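Local coordinates for protein probable TonB-dependent siderophore receptor PirA (Acinetobacter baumannii, PDB 5FR8) that probably takes part in the first step of iron uptake across the outer membrane by binding ferric siderophores, possibly ferric enterobactin, at residues Thr642-Gln647 with Lys676-Ala681; Thr601-Ser606 with Ser616-Tyr621. All blocks are in the same frame, centred on the assembly; numbering follows the deposited sequence.

Contact 1: residues Thr642-Gln647 with Lys676-Ala681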
ATOM      1  N   THR A 642       7.203  11.964 -17.044  1.00 66.83           N
ATOM      2  CA  THR A 642       6.541  10.708 -16.906  1.00 63.88           C
ATOM      3  C   THR A 642       5.489  10.640 -17.984  1.00 63.62           C
ATOM      4  O   THR A 642       4.837  11.632 -18.275  1.00 62.19           O
ATOM      5  CB  THR A 642       5.892  10.591 -15.528  1.00 61.81           C
ATOM      6  OG1 THR A 642       6.920  10.463 -14.548  1.00 68.20           O
ATOM      7  CG2 THR A 642       4.994   9.385 -15.465  1.00 62.37           C
ATOM      8  N   GLN A 643       5.324   9.455 -18.547  1.00 62.41           N
ATOM      9  CA  GLN A 643       4.436   9.255 -19.661  1.00 66.32           C
ATOM     10  C   GLN A 643       3.613   8.003 -19.373  1.00 66.16           C
ATOM     11  O   GLN A 643       4.160   6.942 -19.013  1.00 66.19           O
ATOM     12  CB  GLN A 643       5.269   9.137 -20.934  1.00 68.42           C
ATOM     13  CG  GLN A 643       4.545   8.664 -22.181  1.00 68.71           C
ATOM     14  CD  GLN A 643       5.468   8.632 -23.393  1.00 69.64           C
ATOM     15  OE1 GLN A 643       6.673   8.854 -23.265  1.00 69.48           O
ATOM     16  NE2 GLN A 643       4.912   8.340 -24.569  1.00 69.13           N
ATOM     17  N   TYR A 644       2.297   8.152 -19.487  1.00 62.57           N
ATOM     18  CA  TYR A 644       1.370   7.081 -19.182  1.00 61.30           C
ATOM     19  C   TYR A 644       0.628   6.713 -20.439  1.00 62.96           C
ATOM     20  O   TYR A 644       0.000   7.568 -21.049  1.00 59.81           O
ATOM     21  CB  TYR A 644       0.305   7.541 -18.175  1.00 61.56           C
ATOM     22  CG  TYR A 644       0.791   8.082 -16.865  1.00 58.31           C
ATOM     23  CD1 TYR A 644       1.453   7.258 -15.934  1.00 59.28           C
ATOM     24  CD2 TYR A 644       0.563   9.403 -16.535  1.00 60.53           C
ATOM     25  CE1 TYR A 644       1.915   7.763 -14.720  1.00 58.31           C
ATOM     26  CE2 TYR A 644       1.001   9.924 -15.322  1.00 64.48           C
ATOM     27  CZ  TYR A 644       1.674   9.100 -14.425  1.00 62.15           C
ATOM     28  OH  TYR A 644       2.088   9.618 -13.250  1.00 58.76           O
ATOM     29  N   GLY A 645       0.682   5.441 -20.824  1.00 69.41           N
ATOM     30  CA  GLY A 645      -0.249   4.901 -21.817  1.00 69.79           C
ATOM     31  C   GLY A 645      -1.661   4.774 -21.236  1.00 71.19           C
ATOM     32  O   GLY A 645      -1.962   5.314 -20.163  1.00 66.37           O
ATOM     33  N   ARG A 646      -2.518   4.025 -21.928  1.00 69.82           N
ATOM     34  CA  ARG A 646      -3.959   4.063 -21.687  1.00 66.23           C
ATOM     35  C   ARG A 646      -4.433   3.189 -20.513  1.00 63.91           C
ATOM     36  O   ARG A 646      -4.114   1.986 -20.425  1.00 56.03           O
ATOM     37  CB  ARG A 646      -4.699   3.673 -22.972  1.00 68.98           C
ATOM     38  CG  ARG A 646      -4.146   4.345 -24.231  1.00 76.41           C
ATOM     39  CD  ARG A 646      -4.617   3.671 -25.514  1.00 79.72           C
ATOM     40  NE  ARG A 646      -5.925   4.170 -25.938  1.00 88.22           N
ATOM     41  CZ  ARG A 646      -7.055   3.451 -25.965  1.00 97.66           C
ATOM     42  NH1 ARG A 646      -7.055   2.160 -25.610  1.00101.89           N
ATOM     43  NH2 ARG A 646      -8.197   4.021 -26.361  1.00 90.92           N
ATOM     44  N   GLN A 647      -5.221   3.811 -19.633  1.00 61.11           N
ATOM     45  CA  GLN A 647      -5.809   3.129 -18.473  1.00 61.10           C
ATOM     46  C   GLN A 647      -7.213   2.681 -18.803  1.00 62.24           C
ATOM     47  O   GLN A 647      -8.139   3.517 -18.833  1.00 70.18           O
ATOM     48  CB  GLN A 647      -5.871   4.064 -17.240  1.00 60.93           C
ATOM     49  CG  GLN A 647      -4.634   4.029 -16.363  1.00 62.98           C
ATOM     50  CD  GLN A 647      -4.895   4.363 -14.898  1.00 74.45           C
ATOM     51  OE1 GLN A 647      -5.961   4.069 -14.333  1.00 65.04           O
ATOM     52  NE2 GLN A 647      -3.889   4.951 -14.257  1.00 85.36           N
ATOM     53  N   LYS A 676      -7.237   8.263 -22.176  1.00 64.92           N
ATOM     54  CA  LYS A 676      -6.238   8.424 -23.234  1.00 64.32           C
ATOM     55  C   LYS A 676      -4.890   8.762 -22.627  1.00 60.60           C
ATOM     56  O   LYS A 676      -4.837   9.342 -21.546  1.00 64.64           O
ATOM     57  CB  LYS A 676      -6.704   9.469 -24.254  1.00 68.79           C
ATOM     58  CG  LYS A 676      -7.945   8.999 -24.997  1.00 74.33           C
ATOM     59  CD  LYS A 676      -8.355   9.859 -26.190  1.00 82.46           C
ATOM     60  CE  LYS A 676      -9.665   9.341 -26.786  1.00 82.04           C
ATOM     61  NZ  LYS A 676     -10.153  10.178 -27.905  1.00 93.01           N
ATOM     62  N   SER A 677      -3.804   8.366 -23.288  1.00 57.68           N
ATOM     63  CA  SER A 677      -2.489   8.477 -22.679  1.00 57.39           C
ATOM     64  C   SER A 677      -2.055   9.927 -22.589  1.00 57.62           C
ATOM     65  O   SER A 677      -2.577  10.771 -23.295  1.00 58.06           O
ATOM     66  CB  SER A 677      -1.472   7.675 -23.445  1.00 57.81           C
ATOM     67  OG  SER A 677      -1.548   8.034 -24.788  1.00 62.08           O
ATOM     68  N   TYR A 678      -1.123  10.214 -21.686  1.00 56.86           N
ATOM     69  CA  TYR A 678      -0.705  11.582 -21.430  1.00 58.15           C
ATOM     70  C   TYR A 678       0.601  11.641 -20.637  1.00 55.58           C
ATOM     71  O   TYR A 678       1.197  10.612 -20.308  1.00 53.46           O
ATOM     72  CB  TYR A 678      -1.820  12.348 -20.706  1.00 59.84           C
ATOM     73  CG  TYR A 678      -2.095  11.890 -19.293  1.00 59.94           C
ATOM     74  CD1 TYR A 678      -2.953  10.812 -19.027  1.00 59.07           C
ATOM     75  CD2 TYR A 678      -1.531  12.555 -18.204  1.00 63.57           C
ATOM     76  CE1 TYR A 678      -3.225  10.408 -17.712  1.00 58.38           C
ATOM     77  CE2 TYR A 678      -1.790  12.146 -16.891  1.00 62.03           C
ATOM     78  CZ  TYR A 678      -2.636  11.081 -16.658  1.00 59.80           C
ATOM     79  OH  TYR A 678      -2.889  10.702 -15.367  1.00 67.42           O
ATOM     80  N   SER A 679       1.058  12.857 -20.363  1.00 55.38           N
ATOM     81  CA  SER A 679       2.367  13.061 -19.765  1.00 55.68           C
ATOM     82  C   SER A 679       2.385  14.291 -18.863  1.00 56.66           C
ATOM     83  O   SER A 679       1.605  15.216 -19.054  1.00 58.65           O
ATOM     84  CB  SER A 679       3.430  13.221 -20.859  1.00 57.38           C
ATOM     85  OG  SER A 679       3.521  14.574 -21.313  1.00 58.63           O
ATOM     86  N   THR A 680       3.278  14.284 -17.882  1.00 57.46           N
ATOM     87  CA  THR A 680       3.525  15.449 -17.051  1.00 61.98           C
ATOM     88  C   THR A 680       5.030  15.615 -16.871  1.00 65.95           C
ATOM     89  O   THR A 680       5.789  14.657 -17.033  1.00 65.82           O
ATOM     90  CB  THR A 680       2.900  15.318 -15.638  1.00 62.06           C
ATOM     91  OG1 THR A 680       3.611  14.329 -14.894  1.00 59.71           O
ATOM     92  CG2 THR A 680       1.420  14.958 -15.714  1.00 61.11           C
ATOM     93  N   ALA A 681       5.452  16.830 -16.529  1.00 67.35           N
ATOM     94  CA  ALA A 681       6.860  17.107 -16.314  1.00 67.64           C
ATOM     95  C   ALA A 681       7.073  18.055 -15.137  1.00 70.03           C
ATOM     96  O   ALA A 681       6.125  18.719 -14.698  1.00 73.96           O
ATOM     97  CB  ALA A 681       7.440  17.699 -17.569  1.00 68.26           C
TER

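Contact 2: residues Thr601-Ser606 with Ser616-Tyr621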
ATOM      1  N   THR A 601       7.852   0.376 -18.188  1.00 73.01           N
ATOM      2  CA  THR A 601       7.182  -0.802 -17.679  1.00 70.56           C
ATOM      3  C   THR A 601       6.067  -1.017 -18.669  1.00 66.39           C
ATOM      4  O   THR A 601       5.357  -0.065 -18.996  1.00 79.31           O
ATOM      5  CB  THR A 601       6.617  -0.545 -16.253  1.00 71.34           C
ATOM      6  OG1 THR A 601       7.694  -0.239 -15.342  1.00 67.12           O
ATOM      7  CG2 THR A 601       5.837  -1.760 -15.751  1.00 68.71           C
ATOM      8  N   TYR A 602       5.914  -2.236 -19.171  1.00 60.79           N
ATOM      9  CA  TYR A 602       4.827  -2.524 -20.112  1.00 59.97           C
ATOM     10  C   TYR A 602       4.040  -3.673 -19.569  1.00 57.83           C
ATOM     11  O   TYR A 602       4.612  -4.658 -19.108  1.00 61.45           O
ATOM     12  CB  TYR A 602       5.347  -2.906 -21.478  1.00 64.65           C
ATOM     13  CG  TYR A 602       4.245  -3.274 -22.454  1.00 71.05           C
ATOM     14  CD1 TYR A 602       3.471  -2.288 -23.052  1.00 75.80           C
ATOM     15  CD2 TYR A 602       3.984  -4.602 -22.794  1.00 71.91           C
ATOM     16  CE1 TYR A 602       2.471  -2.608 -23.952  1.00 76.17           C
ATOM     17  CE2 TYR A 602       2.978  -4.933 -23.692  1.00 70.45           C
ATOM     18  CZ  TYR A 602       2.228  -3.933 -24.268  1.00 76.50           C
ATOM     19  OH  TYR A 602       1.222  -4.236 -25.159  1.00 82.66           O
ATOM     20  N   MET A 603       2.726  -3.551 -19.626  1.00 56.45           N
ATOM     21  CA  MET A 603       1.833  -4.423 -18.888  1.00 56.59           C
ATOM     22  C   MET A 603       1.029  -5.214 -19.902  1.00 57.39           C
ATOM     23  O   MET A 603       0.096  -4.688 -20.525  1.00 59.75           O
ATOM     24  CB  MET A 603       0.934  -3.557 -17.999  1.00 58.25           C
ATOM     25  CG  MET A 603       0.351  -4.242 -16.775  1.00 61.33           C
ATOM     26  SD  MET A 603       1.526  -4.733 -15.500  1.00 62.18           S
ATOM     27  CE  MET A 603       2.095  -3.158 -14.865  1.00 72.00           C
ATOM     28  N   MET A 604       1.441  -6.466 -20.106  1.00 58.18           N
ATOM     29  CA  MET A 604       0.894  -7.329 -21.152  1.00 53.89           C
ATOM     30  C   MET A 604      -0.388  -7.952 -20.683  1.00 49.26           C
ATOM     31  O   MET A 604      -1.238  -8.237 -21.485  1.00 52.83           O
ATOM     32  CB  MET A 604       1.845  -8.485 -21.481  1.00 55.29           C
ATOM     33  CG  MET A 604       2.859  -8.208 -22.562  1.00 61.65           C
ATOM     34  SD  MET A 604       3.832  -9.667 -23.063  1.00 67.45           S
ATOM     35  CE  MET A 604       4.679 -10.068 -21.537  1.00 62.90           C
ATOM     36  N   ASP A 605      -0.525  -8.208 -19.397  1.00 45.30           N
ATOM     37  CA  ASP A 605      -1.682  -8.943 -18.914  1.00 46.20           C
ATOM     38  C   ASP A 605      -2.043  -8.585 -17.488  1.00 46.14           C
ATOM     39  O   ASP A 605      -1.180  -8.561 -16.591  1.00 47.91           O
ATOM     40  CB  ASP A 605      -1.442 -10.448 -18.951  1.00 48.71           C
ATOM     41  CG  ASP A 605      -1.295 -10.986 -20.352  1.00 51.46           C
ATOM     42  OD1 ASP A 605      -2.202 -10.741 -21.185  1.00 49.08           O
ATOM     43  OD2 ASP A 605      -0.270 -11.675 -20.597  1.00 54.09           O
ATOM     44  N   SER A 606      -3.321  -8.300 -17.295  1.00 46.02           N
ATOM     45  CA  SER A 606      -3.905  -8.177 -15.983  1.00 50.70           C
ATOM     46  C   SER A 606      -5.326  -8.645 -16.114  1.00 52.08           C
ATOM     47  O   SER A 606      -6.201  -7.870 -16.484  1.00 58.15           O
ATOM     48  CB  SER A 606      -3.899  -6.724 -15.487  1.00 53.75           C
ATOM     49  OG  SER A 606      -4.319  -6.636 -14.116  1.00 51.37           O
ATOM     50  N   SER A 616      -6.559  -4.320 -11.204  1.00 55.02           N
ATOM     51  CA  SER A 616      -6.233  -3.012 -10.676  1.00 53.52           C
ATOM     52  C   SER A 616      -5.995  -2.015 -11.820  1.00 53.97           C
ATOM     53  O   SER A 616      -5.235  -2.267 -12.718  1.00 55.26           O
ATOM     54  CB  SER A 616      -4.985  -3.151  -9.838  1.00 53.45           C
ATOM     55  OG  SER A 616      -4.384  -1.900  -9.704  1.00 58.92           O
ATOM     56  N   LEU A 617      -6.649  -0.875 -11.779  1.00 56.53           N
ATOM     57  CA  LEU A 617      -6.574   0.078 -12.865  1.00 54.87           C
ATOM     58  C   LEU A 617      -5.182   0.701 -12.933  1.00 54.21           C
ATOM     59  O   LEU A 617      -4.823   1.480 -12.083  1.00 53.92           O
ATOM     60  CB  LEU A 617      -7.624   1.172 -12.649  1.00 55.18           C
ATOM     61  CG  LEU A 617      -9.046   0.982 -13.187  1.00 57.54           C
ATOM     62  CD1 LEU A 617      -9.414  -0.478 -13.295  1.00 62.96           C
ATOM     63  CD2 LEU A 617     -10.053   1.720 -12.310  1.00 57.76           C
ATOM     64  N   VAL A 618      -4.415   0.354 -13.957  1.00 57.97           N
ATOM     65  CA  VAL A 618      -3.053   0.870 -14.136  1.00 56.97           C
ATOM     66  C   VAL A 618      -2.751   1.019 -15.616  1.00 58.45           C
ATOM     67  O   VAL A 618      -3.259   0.252 -16.436  1.00 51.33           O
ATOM     68  CB  VAL A 618      -1.978  -0.067 -13.578  1.00 55.68           C
ATOM     69  CG1 VAL A 618      -2.219  -0.352 -12.096  1.00 59.97           C
ATOM     70  CG2 VAL A 618      -1.918  -1.353 -14.386  1.00 52.04           C
ATOM     71  N   PRO A 619      -1.927   2.019 -15.962  1.00 57.62           N
ATOM     72  CA  PRO A 619      -1.686   2.271 -17.372  1.00 57.74           C
ATOM     73  C   PRO A 619      -1.045   1.037 -18.013  1.00 54.10           C
ATOM     74  O   PRO A 619      -0.333   0.318 -17.357  1.00 49.77           O
ATOM     75  CB  PRO A 619      -0.720   3.468 -17.357  1.00 58.93           C
ATOM     76  CG  PRO A 619      -0.906   4.108 -16.021  1.00 56.39           C
ATOM     77  CD  PRO A 619      -1.208   2.967 -15.094  1.00 56.24           C
ATOM     78  N   ILE A 620      -1.327   0.802 -19.282  1.00 55.68           N
ATOM     79  CA  ILE A 620      -0.787  -0.333 -19.979  1.00 57.81           C
ATOM     80  C   ILE A 620       0.727  -0.190 -20.116  1.00 63.60           C
ATOM     81  O   ILE A 620       1.455  -1.198 -20.079  1.00 65.71           O
ATOM     82  CB  ILE A 620      -1.459  -0.517 -21.355  1.00 57.87           C
ATOM     83  CG1 ILE A 620      -0.963  -1.794 -22.016  1.00 57.88           C
ATOM     84  CG2 ILE A 620      -1.221   0.673 -22.269  1.00 56.96           C
ATOM     85  CD1 ILE A 620      -1.741  -2.125 -23.262  1.00 57.86           C
ATOM     86  N   TYR A 621       1.205   1.052 -20.262  1.00 64.87           N
ATOM     87  CA  TYR A 621       2.642   1.333 -20.154  1.00 61.35           C
ATOM     88  C   TYR A 621       2.887   2.602 -19.330  1.00 62.59           C
ATOM     89  O   TYR A 621       2.009   3.459 -19.174  1.00 63.89           O
ATOM     90  CB  TYR A 621       3.299   1.421 -21.523  1.00 60.63           C
ATOM     91  CG  TYR A 621       3.065   2.709 -22.279  1.00 62.92           C
ATOM     92  CD1 TYR A 621       3.795   3.850 -21.995  1.00 65.75           C
ATOM     93  CD2 TYR A 621       2.146   2.771 -23.317  1.00 65.59           C
ATOM     94  CE1 TYR A 621       3.585   5.032 -22.697  1.00 65.99           C
ATOM     95  CE2 TYR A 621       1.935   3.941 -24.024  1.00 67.03           C
ATOM     96  CZ  TYR A 621       2.654   5.067 -23.705  1.00 68.36           C
ATOM     97  OH  TYR A 621       2.450   6.227 -24.423  1.00 74.89           O
TER

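Contact 1: residues Thr642-Gln647 with Lys676-Ala681
Tyr644 lays the CD2 corner of its ring over one face of the Tyr678 ring, toward the rim, with CD2 3.6 Å from Tyr678 CZ. The centroids lie 5.2 Å apart and the planes meet at 57°, an oblique pairing. Tyr678 takes chi1 68°, with CG between its backbone N and carbonyl carbon, which brings the ring end nearer to strand 635-648 than its first bond would suggest. The methyl CG2 of Thr642 sits 3.4 Å above the plane of the Tyr644 ring, and Lys676 O lies in plane at the edge of the Tyr678 ring. The phenol OH of Tyr678 is hydrogen-bonded to Tyr718 and Glu720, while Tyr644 touches Arg63 of the plug, so this close-packed face looks into the lumen. Strands 635-648 and 674-687 are antiparallel neighbours in the wall of the TonB-dependent receptor barrel, and their backbones bond at two pairs here. Tyr644 N reaches Tyr678 O at 2.8 Å in a nearly straight bond, and Thr642 N meets Thr680 O at 3.0 Å, with Thr680 N returning a bond to Thr642 O. Gln643 and Ser679, a non-hydrogen-bonded pair, point to the other face, where packing is much looser: their CB atoms are 4.5 Å apart, and a bound C8E detergent molecule lies about 6 Å from the side chain of Ser679. Past Gly645 the chains stay side by side, but the side chains at this end, Arg646 and Ser677, are exposed and meet loosely, Arg646 CG being 4.1 Å from Ser677 N.

Contact 2: residues Thr601-Ser606 with Ser616-Tyr621
At the loop end of the beta hairpin made by barrel strands 594-608 and 621-630, Tyr602 and Tyr621 form an antiparallel non-hydrogen-bonded pair, CA to CA 4.4 Å. Tyr621 CB comes to the edge of the Tyr602 ring, near its plane, 4.0 Å from CD1. With CG anti to the backbone N (chi1 177°), the Tyr602 ring runs alongside Ile620, pointing the same way, and its CE1 lies 4.0 Å from Ile620 CG1; these side chains lie on the surface. One step on, Met603 N donates to Ile620 O at 2.7 Å, a bond bent to 141° at the hydrogen. From there the strand and the residues leading to its partner separate, Met604 and Asp605 forming a classic beta bulge opposite Gln581 of strand 564-591. Met603 turns the other way from the Tyr602 ring. Its first torsion (chi1 -156°) puts CG 4.4 Å from Val618 CG2, a loose apolar contact on the plug side of the wall, while bends at chi2 and chi3 direct only the sulfur and methyl. Met603, Val618 and Pro619 touch Asn69 of plug strand 68-71. In hydrogen bonds to the plug, Gly67 N donates to Thr601 OG1 and Ser616 OG pairs with Asp86 OD2.

Both contacts belong to the wall of the beta-barrel and lie on the same side of the chain's centre, their own centres about 12 Å apart. They follow in series along the chain: contact 2 closes at Tyr621, leading into the strand that ends at residue 630, before contact 1 opens on strand 635-648. The contacts meet where the loop residues Pro619 and Ile620, with Tyr621, run beside strand 635-648, with probable hydrogen bonds from Gly645 N to Tyr621 O (2.9 Å) and from Ile620 N to Arg646 O. Gln647 and Gly645 also pack on Pro619. Strands 594-608, 621-630, 635-648 and 674-687 follow one another round the barrel wall, each antiparallel to the next, and this wall faces the plug inside.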